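Local coordinates for protein nucleoporin NUP82 (Chaetomium thermophilum, PDB 5CWW) that is thought to serve as a structural component of the nuclear pore complex and to help dock transport factors, this chain being its N-terminal beta-propeller part, at residues A255-G266 with L389-P399; G265-W273 with A283-W292. All coordinates share one frame; numbering follows the deposited sequence.

Both contacts belong to the beta-propeller part of the protein, and their centres lie about 11 Å apart. Contact 1 sets strand 254-258 against strand 389-395, which belongs to a separate sheet; contact 2 centres on the hairpin of strands 272-276 and 281-284 in the first sheet and runs on to strand 291-292 of another. Strand 254-258 pairs with strand 272-276, probably through a bond from Trp273 N to Cys258 O, so the sheet itself connects the two contacts. They also share Gly265 and Gly266. Along the chain, contact 2 is nested inside the long excursion closed by contact 1: one contact shapes a blade, the other joins it to the next blade.

Contact 1: A255-G266 with L389-P399; sequences AAACFPTRDSGG and LKDIYVIGEKP
Apolar packing carries the strand part, where Ala256 and Cys258 turn toward Ile392 and Val394. Strands 255-258 and 389-395 run nearly parallel, 8° apart, with their axes 5.3 Å from each other at closest approach. Cys258 SG, set between its own N and C by a chi1 of 67°, reaches Val394 CG2 at 3.6 Å, while Ile392 CG2 lies against the backbone of Ala256. Asp391 OD1, hydrogen-bonded by Ile392 N, lies against the methyl of Ala256, and Asp391 OD2 forms a salt bridge with Arg47.

Hydrogen bonds gather farther along. One water donates to Phe259 O and accepts from Val394 N, bridging the backbones near where the gap between them is widest. Thr261 N meets Val394 O at 3.3 Å, nearly in line with the carbonyl, and Gly396 N adds a weak bond to Thr261 OG1. Thr261 CG2 touches Tyr393 OH, which is hydrogen-bonded to Pro499 O. Gly265 N binds Glu397 O at 2.9 Å, and Lys398, bent at its last two torsions, brings NZ 2.9 Å from Asp263 O, above the carbonyl plane.

Glycine matters for fit: a beta carbon on Gly396 would run into Pro260 CB. The sheets of the two strands are separate, each strand lying at an edge of its own; this side-chain packing of near-parallel strands is characteristic of the innermost strands of adjacent beta-propeller blades.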
loop_
_atom_site.group_PDB
_atom_site.type_symbol
_atom_site.label_atom_id
_atom_site.label_comp_id
_atom_site.label_asym_id
_atom_site.label_seq_id
_atom_site.Cartn_x
_atom_site.Cartn_y
_atom_site.Cartn_z
ATOM N N ALA B 255 -6.137 -0.325 1.853
ATOM C CA ALA B 255 -5.961 -0.832 3.210
ATOM C C ALA B 255 -4.515 -0.651 3.654
ATOM O O ALA B 255 -4.253 -0.240 4.781
ATOM C CB ALA B 255 -6.358 -2.294 3.288
ATOM N N ALA B 256 -3.577 -0.964 2.765
ATOM C CA ALA B 256 -2.161 -0.813 3.068
ATOM C C ALA B 256 -1.310 -0.947 1.814
ATOM O O ALA B 256 -1.752 -1.488 0.802
ATOM C CB ALA B 256 -1.723 -1.839 4.107
ATOM N N ALA B 257 -0.081 -0.454 1.902
ATOM C CA ALA B 257 0.875 -0.551 0.810
ATOM C C ALA B 257 2.260 -0.823 1.374
ATOM O O ALA B 257 2.563 -0.447 2.508
ATOM C CB ALA B 257 0.879 0.717 -0.014
ATOM N N CYS B 258 3.097 -1.487 0.585
ATOM C CA CYS B 258 4.456 -1.767 1.013
ATOM C C CYS B 258 5.389 -1.936 -0.174
ATOM O O CYS B 258 4.951 -2.226 -1.289
ATOM C CB CYS B 258 4.486 -3.027 1.881
ATOM S SG CYS B 258 4.068 -4.535 0.987
ATOM N N PHE B 259 6.676 -1.713 0.077
ATOM C CA PHE B 259 7.728 -2.142 -0.827
ATOM C C PHE B 259 8.212 -3.502 -0.354
ATOM O O PHE B 259 8.076 -3.829 0.828
ATOM C CB PHE B 259 8.891 -1.149 -0.856
ATOM C CG PHE B 259 8.604 0.099 -1.634
ATOM C CD1 PHE B 259 8.577 0.078 -3.018
ATOM C CD2 PHE B 259 8.376 1.298 -0.983
ATOM C CE1 PHE B 259 8.315 1.228 -3.741
ATOM C CE2 PHE B 259 8.115 2.455 -1.701
ATOM C CZ PHE B 259 8.084 2.416 -3.083
ATOM N N PRO B 260 8.774 -4.306 -1.266
ATOM C CA PRO B 260 9.374 -5.545 -0.781
ATOM C C PRO B 260 10.474 -5.274 0.228
ATOM O O PRO B 260 11.104 -4.212 0.194
ATOM C CB PRO B 260 9.937 -6.182 -2.054
ATOM C CG PRO B 260 9.030 -5.702 -3.119
ATOM C CD PRO B 260 8.696 -4.280 -2.735
ATOM N N THR B 261 10.657 -6.225 1.136
ATOM C CA THR B 261 11.810 -6.266 2.021
ATOM C C THR B 261 13.058 -6.029 1.183
ATOM O O THR B 261 13.158 -6.554 0.075
ATOM C CB THR B 261 11.897 -7.621 2.742
ATOM O OG1 THR B 261 11.940 -8.671 1.767
ATOM C CG2 THR B 261 10.685 -7.830 3.638
ATOM N N ARG B 262 14.007 -5.243 1.680
ATOM C CA ARG B 262 15.159 -4.906 0.852
ATOM C C ARG B 262 16.091 -6.107 0.753
ATOM O O ARG B 262 15.732 -7.215 1.155
ATOM C CB ARG B 262 15.916 -3.694 1.403
ATOM C CG ARG B 262 16.559 -2.837 0.310
ATOM C CD ARG B 262 17.773 -2.068 0.810
ATOM N NE ARG B 262 18.417 -1.315 -0.265
ATOM C CZ ARG B 262 19.477 -0.526 -0.104
ATOM N NH1 ARG B 262 20.027 -0.378 1.094
ATOM N NH2 ARG B 262 19.989 0.119 -1.144
ATOM N N ASP B 263 17.286 -5.880 0.219
ATOM C CA ASP B 263 18.161 -6.963 -0.212
ATOM C C ASP B 263 17.445 -7.819 -1.261
ATOM O O ASP B 263 17.807 -8.974 -1.483
ATOM C CB ASP B 263 18.598 -7.824 0.978
ATOM C CG ASP B 263 19.087 -6.993 2.150
ATOM O OD1 ASP B 263 19.493 -5.832 1.932
ATOM O OD2 ASP B 263 19.061 -7.500 3.291
ATOM N N SER B 264 16.432 -7.241 -1.907
ATOM C CA SER B 264 15.681 -7.935 -2.947
ATOM C C SER B 264 16.278 -7.619 -4.305
ATOM O O SER B 264 16.829 -6.541 -4.513
ATOM C CB SER B 264 14.204 -7.540 -2.916
ATOM O OG SER B 264 13.602 -7.909 -1.690
ATOM N N GLY B 265 16.160 -8.567 -5.227
ATOM C CA GLY B 265 16.720 -8.417 -6.557
ATOM C C GLY B 265 15.653 -8.128 -7.587
ATOM O O GLY B 265 14.480 -7.946 -7.253
ATOM N N GLY B 266 16.068 -8.087 -8.847
ATOM C CA GLY B 266 15.160 -7.812 -9.942
ATOM C C GLY B 266 14.416 -6.508 -9.760
ATOM O O GLY B 266 14.968 -5.519 -9.277
ATOM N N LEU B 389 -9.347 -7.170 2.962
ATOM C CA LEU B 389 -7.941 -7.129 3.365
ATOM C C LEU B 389 -7.657 -5.965 4.304
ATOM O O LEU B 389 -8.296 -4.912 4.223
ATOM C CB LEU B 389 -7.028 -7.033 2.140
ATOM C CG LEU B 389 -6.954 -8.271 1.241
ATOM C CD1 LEU B 389 -6.074 -7.985 0.039
ATOM C CD2 LEU B 389 -6.427 -9.477 2.005
ATOM N N LYS B 390 -6.689 -6.167 5.194
ATOM C CA LYS B 390 -6.309 -5.145 6.162
ATOM C C LYS B 390 -4.809 -4.872 6.163
ATOM O O LYS B 390 -4.368 -3.826 6.633
ATOM C CB LYS B 390 -6.773 -5.556 7.561
ATOM C CG LYS B 390 -8.281 -5.436 7.759
ATOM C CD LYS B 390 -8.728 -3.973 7.799
ATOM C CE LYS B 390 -10.216 -3.810 7.536
ATOM N NZ LYS B 390 -11.043 -4.483 8.571
ATOM N N ASP B 391 -4.023 -5.806 5.638
ATOM C CA ASP B 391 -2.589 -5.574 5.513
ATOM C C ASP B 391 -1.981 -6.400 4.392
ATOM O O ASP B 391 -2.559 -7.389 3.942
ATOM C CB ASP B 391 -1.873 -5.895 6.826
ATOM C CG ASP B 391 -0.600 -5.082 7.012
ATOM O OD1 ASP B 391 -0.142 -4.444 6.042
ATOM O OD2 ASP B 391 -0.046 -5.091 8.132
ATOM N N ILE B 392 -0.807 -5.972 3.944
ATOM C CA ILE B 392 -0.063 -6.679 2.915
ATOM C C ILE B 392 1.414 -6.659 3.284
ATOM O O ILE B 392 1.926 -5.654 3.779
ATOM C CB ILE B 392 -0.280 -6.059 1.518
ATOM C CG1 ILE B 392 0.492 -6.849 0.457
ATOM C CG2 ILE B 392 0.119 -4.578 1.513
ATOM C CD1 ILE B 392 0.129 -6.491 -0.969
ATOM N N TYR B 393 2.087 -7.782 3.056
ATOM C CA TYR B 393 3.502 -7.918 3.375
ATOM C C TYR B 393 4.185 -8.747 2.302
ATOM O O TYR B 393 3.821 -9.899 2.074
ATOM C CB TYR B 393 3.687 -8.559 4.750
ATOM C CG TYR B 393 5.123 -8.888 5.084
ATOM C CD1 TYR B 393 6.031 -7.884 5.388
ATOM C CD2 TYR B 393 5.567 -10.203 5.104
ATOM C CE1 TYR B 393 7.346 -8.182 5.697
ATOM C CE2 TYR B 393 6.877 -10.510 5.414
ATOM C CZ TYR B 393 7.762 -9.496 5.709
ATOM O OH TYR B 393 9.065 -9.801 6.016
ATOM N N VAL B 394 5.162 -8.145 1.633
ATOM C CA VAL B 394 5.797 -8.768 0.482
ATOM C C VAL B 394 7.270 -9.048 0.732
ATOM O O VAL B 394 8.038 -8.152 1.074
ATOM C CB VAL B 394 5.664 -7.889 -0.771
ATOM C CG1 VAL B 394 6.273 -8.588 -1.988
ATOM C CG2 VAL B 394 4.200 -7.565 -1.027
ATOM N N ILE B 395 7.651 -10.307 0.559
ATOM C CA ILE B 395 9.045 -10.710 0.625
ATOM C C ILE B 395 9.576 -10.780 -0.799
ATOM O O ILE B 395 9.197 -11.665 -1.568
ATOM C CB ILE B 395 9.212 -12.063 1.331
ATOM C CG1 ILE B 395 8.525 -12.032 2.697
ATOM C CG2 ILE B 395 10.690 -12.397 1.492
ATOM C CD1 ILE B 395 8.327 -13.389 3.315
ATOM N N GLY B 396 10.442 -9.838 -1.150
ATOM C CA GLY B 396 10.943 -9.747 -2.507
ATOM C C GLY B 396 11.817 -10.927 -2.880
ATOM O O GLY B 396 12.481 -11.517 -2.027
ATOM N N GLU B 397 11.803 -11.276 -4.162
ATOM C CA GLU B 397 12.727 -12.265 -4.698
ATOM C C GLU B 397 14.148 -11.860 -4.344
ATOM O O GLU B 397 14.456 -10.670 -4.280
ATOM C CB GLU B 397 12.574 -12.386 -6.213
ATOM C CG GLU B 397 12.723 -11.055 -6.947
ATOM C CD GLU B 397 13.004 -11.221 -8.425
ATOM O OE1 GLU B 397 13.858 -12.058 -8.783
ATOM O OE2 GLU B 397 12.376 -10.505 -9.228
ATOM N N LYS B 398 15.009 -12.845 -4.117
ATOM C CA LYS B 398 16.407 -12.569 -3.821
ATOM C C LYS B 398 17.262 -12.923 -5.033
ATOM O O LYS B 398 16.924 -13.846 -5.775
ATOM C CB LYS B 398 16.862 -13.352 -2.590
ATOM C CG LYS B 398 16.031 -13.066 -1.344
ATOM C CD LYS B 398 16.768 -13.439 -0.063
ATOM C CE LYS B 398 17.868 -12.438 0.280
ATOM N NZ LYS B 398 17.338 -11.062 0.506
ATOM N N PRO B 399 18.366 -12.184 -5.249
ATOM C CA PRO B 399 19.244 -12.481 -6.388
ATOM C C PRO B 399 19.763 -13.917 -6.375
ATOM O O PRO B 399 20.023 -14.466 -5.305
ATOM C CB PRO B 399 20.397 -11.485 -6.214
ATOM C CG PRO B 399 19.827 -10.380 -5.406
ATOM C CD PRO B 399 18.838 -11.018 -4.484
HETATM O O HOH W 1 7.038 -5.908 2.457
#

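Contact 2: G265-W273 with A283-W292; sequences GGWAPMTLW and ALCPLLPQRW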
loop_
_atom_site.group_PDB
_atom_site.type_symbol
_atom_site.label_atom_id
_atom_site.label_comp_id
_atom_site.label_asym_id
_atom_site.label_seq_id
_atom_site.Cartn_x
_atom_site.Cartn_y
_atom_site.Cartn_z
ATOM N N GLY B 265 16.160 -8.567 -5.227
ATOM C CA GLY B 265 16.720 -8.417 -6.557
ATOM C C GLY B 265 15.653 -8.128 -7.587
ATOM O O GLY B 265 14.480 -7.946 -7.253
ATOM N N GLY B 266 16.068 -8.087 -8.847
ATOM C CA GLY B 266 15.160 -7.812 -9.942
ATOM C C GLY B 266 14.416 -6.508 -9.760
ATOM O O GLY B 266 14.968 -5.519 -9.277
ATOM N N TRP B 267 13.146 -6.515 -10.146
ATOM C CA TRP B 267 12.320 -5.318 -10.098
ATOM C C TRP B 267 11.728 -5.063 -8.715
ATOM O O TRP B 267 11.086 -4.036 -8.496
ATOM C CB TRP B 267 11.189 -5.430 -11.115
ATOM C CG TRP B 267 11.653 -5.514 -12.533
ATOM C CD1 TRP B 267 11.702 -6.631 -13.315
ATOM C CD2 TRP B 267 12.129 -4.434 -13.345
ATOM N NE1 TRP B 267 12.179 -6.313 -14.564
ATOM C CE2 TRP B 267 12.449 -4.971 -14.606
ATOM C CE3 TRP B 267 12.318 -3.067 -13.124
ATOM C CZ2 TRP B 267 12.947 -4.187 -15.646
ATOM C CZ3 TRP B 267 12.814 -2.290 -14.157
ATOM C CH2 TRP B 267 13.120 -2.852 -15.401
ATOM N N ALA B 268 11.939 -5.998 -7.793
ATOM C CA ALA B 268 11.306 -5.950 -6.476
ATOM C C ALA B 268 11.509 -4.619 -5.740
ATOM O O ALA B 268 10.550 -4.048 -5.223
ATOM C CB ALA B 268 11.814 -7.102 -5.615
ATOM N N PRO B 269 12.748 -4.107 -5.699
ATOM C CA PRO B 269 12.915 -2.873 -4.918
ATOM C C PRO B 269 12.358 -1.615 -5.597
ATOM O O PRO B 269 12.434 -0.544 -4.999
ATOM C CB PRO B 269 14.435 -2.766 -4.735
ATOM C CG PRO B 269 15.059 -3.774 -5.663
ATOM C CD PRO B 269 13.982 -4.511 -6.391
ATOM N N MET B 270 11.806 -1.745 -6.802
ATOM C CA MET B 270 11.114 -0.635 -7.464
ATOM C C MET B 270 9.622 -0.907 -7.590
ATOM O O MET B 270 8.928 -0.228 -8.347
ATOM C CB MET B 270 11.674 -0.387 -8.864
ATOM C CG MET B 270 13.167 -0.285 -8.940
ATOM S SD MET B 270 13.705 -0.103 -10.645
ATOM C CE MET B 270 15.455 -0.420 -10.446
ATOM N N THR B 271 9.134 -1.911 -6.871
ATOM C CA THR B 271 7.745 -2.326 -7.002
ATOM C C THR B 271 6.958 -1.966 -5.755
ATOM O O THR B 271 7.241 -2.468 -4.668
ATOM C CB THR B 271 7.630 -3.838 -7.259
ATOM O OG1 THR B 271 8.437 -4.193 -8.389
ATOM C CG2 THR B 271 6.179 -4.229 -7.532
ATOM N N LEU B 272 5.971 -1.091 -5.915
ATOM C CA LEU B 272 5.053 -0.775 -4.831
ATOM C C LEU B 272 3.842 -1.692 -4.918
ATOM O O LEU B 272 3.186 -1.775 -5.958
ATOM C CB LEU B 272 4.613 0.690 -4.885
ATOM C CG LEU B 272 3.660 1.131 -3.769
ATOM C CD1 LEU B 272 4.350 1.067 -2.410
ATOM C CD2 LEU B 272 3.125 2.537 -4.038
ATOM N N TRP B 273 3.569 -2.393 -3.825
ATOM C CA TRP B 273 2.431 -3.294 -3.736
ATOM C C TRP B 273 1.328 -2.651 -2.908
ATOM O O TRP B 273 1.611 -1.997 -1.905
ATOM C CB TRP B 273 2.850 -4.625 -3.110
ATOM C CG TRP B 273 3.650 -5.505 -4.017
ATOM C CD1 TRP B 273 5.008 -5.511 -4.171
ATOM C CD2 TRP B 273 3.145 -6.522 -4.889
ATOM N NE1 TRP B 273 5.378 -6.470 -5.085
ATOM C CE2 TRP B 273 4.251 -7.104 -5.540
ATOM C CE3 TRP B 273 1.864 -6.999 -5.180
ATOM C CZ2 TRP B 273 4.115 -8.132 -6.469
ATOM C CZ3 TRP B 273 1.731 -8.023 -6.101
ATOM C CH2 TRP B 273 2.849 -8.578 -6.733
ATOM N N ALA B 283 -0.034 -3.730 -8.129
ATOM C CA ALA B 283 1.400 -3.478 -8.115
ATOM C C ALA B 283 1.759 -2.359 -9.085
ATOM O O ALA B 283 1.180 -2.254 -10.164
ATOM C CB ALA B 283 2.167 -4.748 -8.460
ATOM N N LEU B 284 2.711 -1.524 -8.680
ATOM C CA LEU B 284 3.246 -0.459 -9.522
ATOM C C LEU B 284 4.739 -0.653 -9.709
ATOM O O LEU B 284 5.485 -0.670 -8.733
ATOM C CB LEU B 284 3.004 0.914 -8.896
ATOM C CG LEU B 284 1.705 1.677 -9.132
ATOM C CD1 LEU B 284 1.792 2.991 -8.374
ATOM C CD2 LEU B 284 1.447 1.932 -10.611
ATOM N N CYS B 285 5.184 -0.769 -10.955
ATOM C CA CYS B 285 6.597 -1.008 -11.223
ATOM C C CYS B 285 7.005 -0.507 -12.607
ATOM O O CYS B 285 6.334 -0.812 -13.588
ATOM C CB CYS B 285 6.902 -2.501 -11.100
ATOM S SG CYS B 285 8.573 -2.959 -11.579
ATOM N N PRO B 286 8.118 0.245 -12.699
ATOM C CA PRO B 286 9.054 0.666 -11.651
ATOM C C PRO B 286 8.719 2.029 -11.047
ATOM O O PRO B 286 8.667 3.021 -11.774
ATOM C CB PRO B 286 10.384 0.726 -12.396
ATOM C CG PRO B 286 10.005 1.161 -13.769
ATOM C CD PRO B 286 8.594 0.668 -14.028
ATOM N N LEU B 287 8.503 2.069 -9.735
ATOM C CA LEU B 287 8.221 3.319 -9.038
ATOM C C LEU B 287 9.496 3.847 -8.390
ATOM O O LEU B 287 10.000 3.256 -7.433
ATOM C CB LEU B 287 7.133 3.117 -7.982
ATOM C CG LEU B 287 6.709 4.372 -7.215
ATOM C CD1 LEU B 287 6.042 5.381 -8.142
ATOM C CD2 LEU B 287 5.787 4.010 -6.063
ATOM N N LEU B 288 10.008 4.954 -8.918
ATOM C CA LEU B 288 11.251 5.544 -8.432
ATOM C C LEU B 288 11.085 7.028 -8.118
ATOM O O LEU B 288 10.323 7.726 -8.789
ATOM C CB LEU B 288 12.365 5.361 -9.465
ATOM C CG LEU B 288 12.957 3.958 -9.625
ATOM C CD1 LEU B 288 13.860 3.915 -10.847
ATOM C CD2 LEU B 288 13.731 3.547 -8.384
ATOM N N PRO B 289 11.799 7.522 -7.095
ATOM C CA PRO B 289 11.887 8.976 -6.938
ATOM C C PRO B 289 12.750 9.585 -8.042
ATOM O O PRO B 289 13.323 8.837 -8.834
ATOM C CB PRO B 289 12.527 9.150 -5.555
ATOM C CG PRO B 289 13.188 7.855 -5.260
ATOM C CD PRO B 289 12.405 6.802 -5.962
ATOM N N GLN B 290 12.829 10.912 -8.099
ATOM C CA GLN B 290 13.594 11.591 -9.145
ATOM C C GLN B 290 15.046 11.136 -9.158
ATOM O O GLN B 290 15.678 11.076 -10.213
ATOM C CB GLN B 290 13.535 13.108 -8.956
ATOM C CG GLN B 290 12.156 13.696 -9.158
ATOM C CD GLN B 290 12.145 15.209 -9.064
ATOM O OE1 GLN B 290 11.582 15.889 -9.924
ATOM N NE2 GLN B 290 12.757 15.744 -8.016
ATOM N N ARG B 291 15.565 10.825 -7.976
ATOM C CA ARG B 291 16.930 10.337 -7.832
ATOM C C ARG B 291 16.928 9.109 -6.934
ATOM O O ARG B 291 16.161 9.042 -5.975
ATOM C CB ARG B 291 17.831 11.432 -7.259
ATOM C CG ARG B 291 18.280 12.456 -8.290
ATOM C CD ARG B 291 18.912 13.673 -7.634
ATOM N NE ARG B 291 17.914 14.680 -7.278
ATOM C CZ ARG B 291 17.488 15.644 -8.091
ATOM N NH1 ARG B 291 17.966 15.749 -9.325
ATOM N NH2 ARG B 291 16.577 16.509 -7.670
ATOM N N TRP B 292 17.784 8.139 -7.243
ATOM C CA TRP B 292 17.770 6.860 -6.539
ATOM C C TRP B 292 19.162 6.238 -6.442
ATOM O O TRP B 292 20.049 6.535 -7.244
ATOM C CB TRP B 292 16.807 5.889 -7.232
ATOM C CG TRP B 292 17.100 5.660 -8.689
ATOM C CD1 TRP B 292 17.036 6.580 -9.695
ATOM C CD2 TRP B 292 17.489 4.425 -9.302
ATOM N NE1 TRP B 292 17.369 5.996 -10.894
ATOM C CE2 TRP B 292 17.651 4.673 -10.680
ATOM C CE3 TRP B 292 17.720 3.133 -8.820
ATOM C CZ2 TRP B 292 18.032 3.680 -11.578
ATOM C CZ3 TRP B 292 18.099 2.147 -9.714
ATOM C CH2 TRP B 292 18.251 2.426 -11.077
#
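Leu272 and Leu284 form an antiparallel hydrogen-bonded pair, Leu272 N to Leu284 O at 2.9 Å and Leu284 N to Leu272 O at 2.8 Å; beyond it Leu287 N adds a straight bond to Met270 O, in the carbonyl plane, just past the cis peptide before Pro286. On one side of the hairpin Ala283 CB sits over a face of the Trp273 indole, 3.9 Å from the centroid of the six-membered ring. On the other, Leu272 and Leu287 lie side by side, their CD2 methyls 3.7 Å apart.

Met270 spans the contact. Its extended chain (chi2 176°, chi3 -167°) passes SD by Pro286 CB and takes CE to Trp292 CZ3, 3.8 Å away; SD makes the oblique Met-aromatic contact, 5.5 Å from the Trp292 six-membered-ring centroid. Leu288 CD1 covers the centre of one Trp292 face. Cys285 SG lies obliquely beside the Trp267 indole, 3.6 Å from Trp267 CB.

Thr271 OG1 donates to Trp267 O at 2.7 Å from above the carbonyl plane, and Met270 N reaches it from the opposite face. A valine at Thr271 would probably leave the face of Trp267 O opposite Met270 N without its donor and lose this tie to the turn. Helices 298-315 and 321-338 pack on Trp267 and Met270. A type II' turn from Gly265 to Ala268, with Gly266 at positive phi, leads into this beta hairpin of central strands in a four-stranded propeller blade.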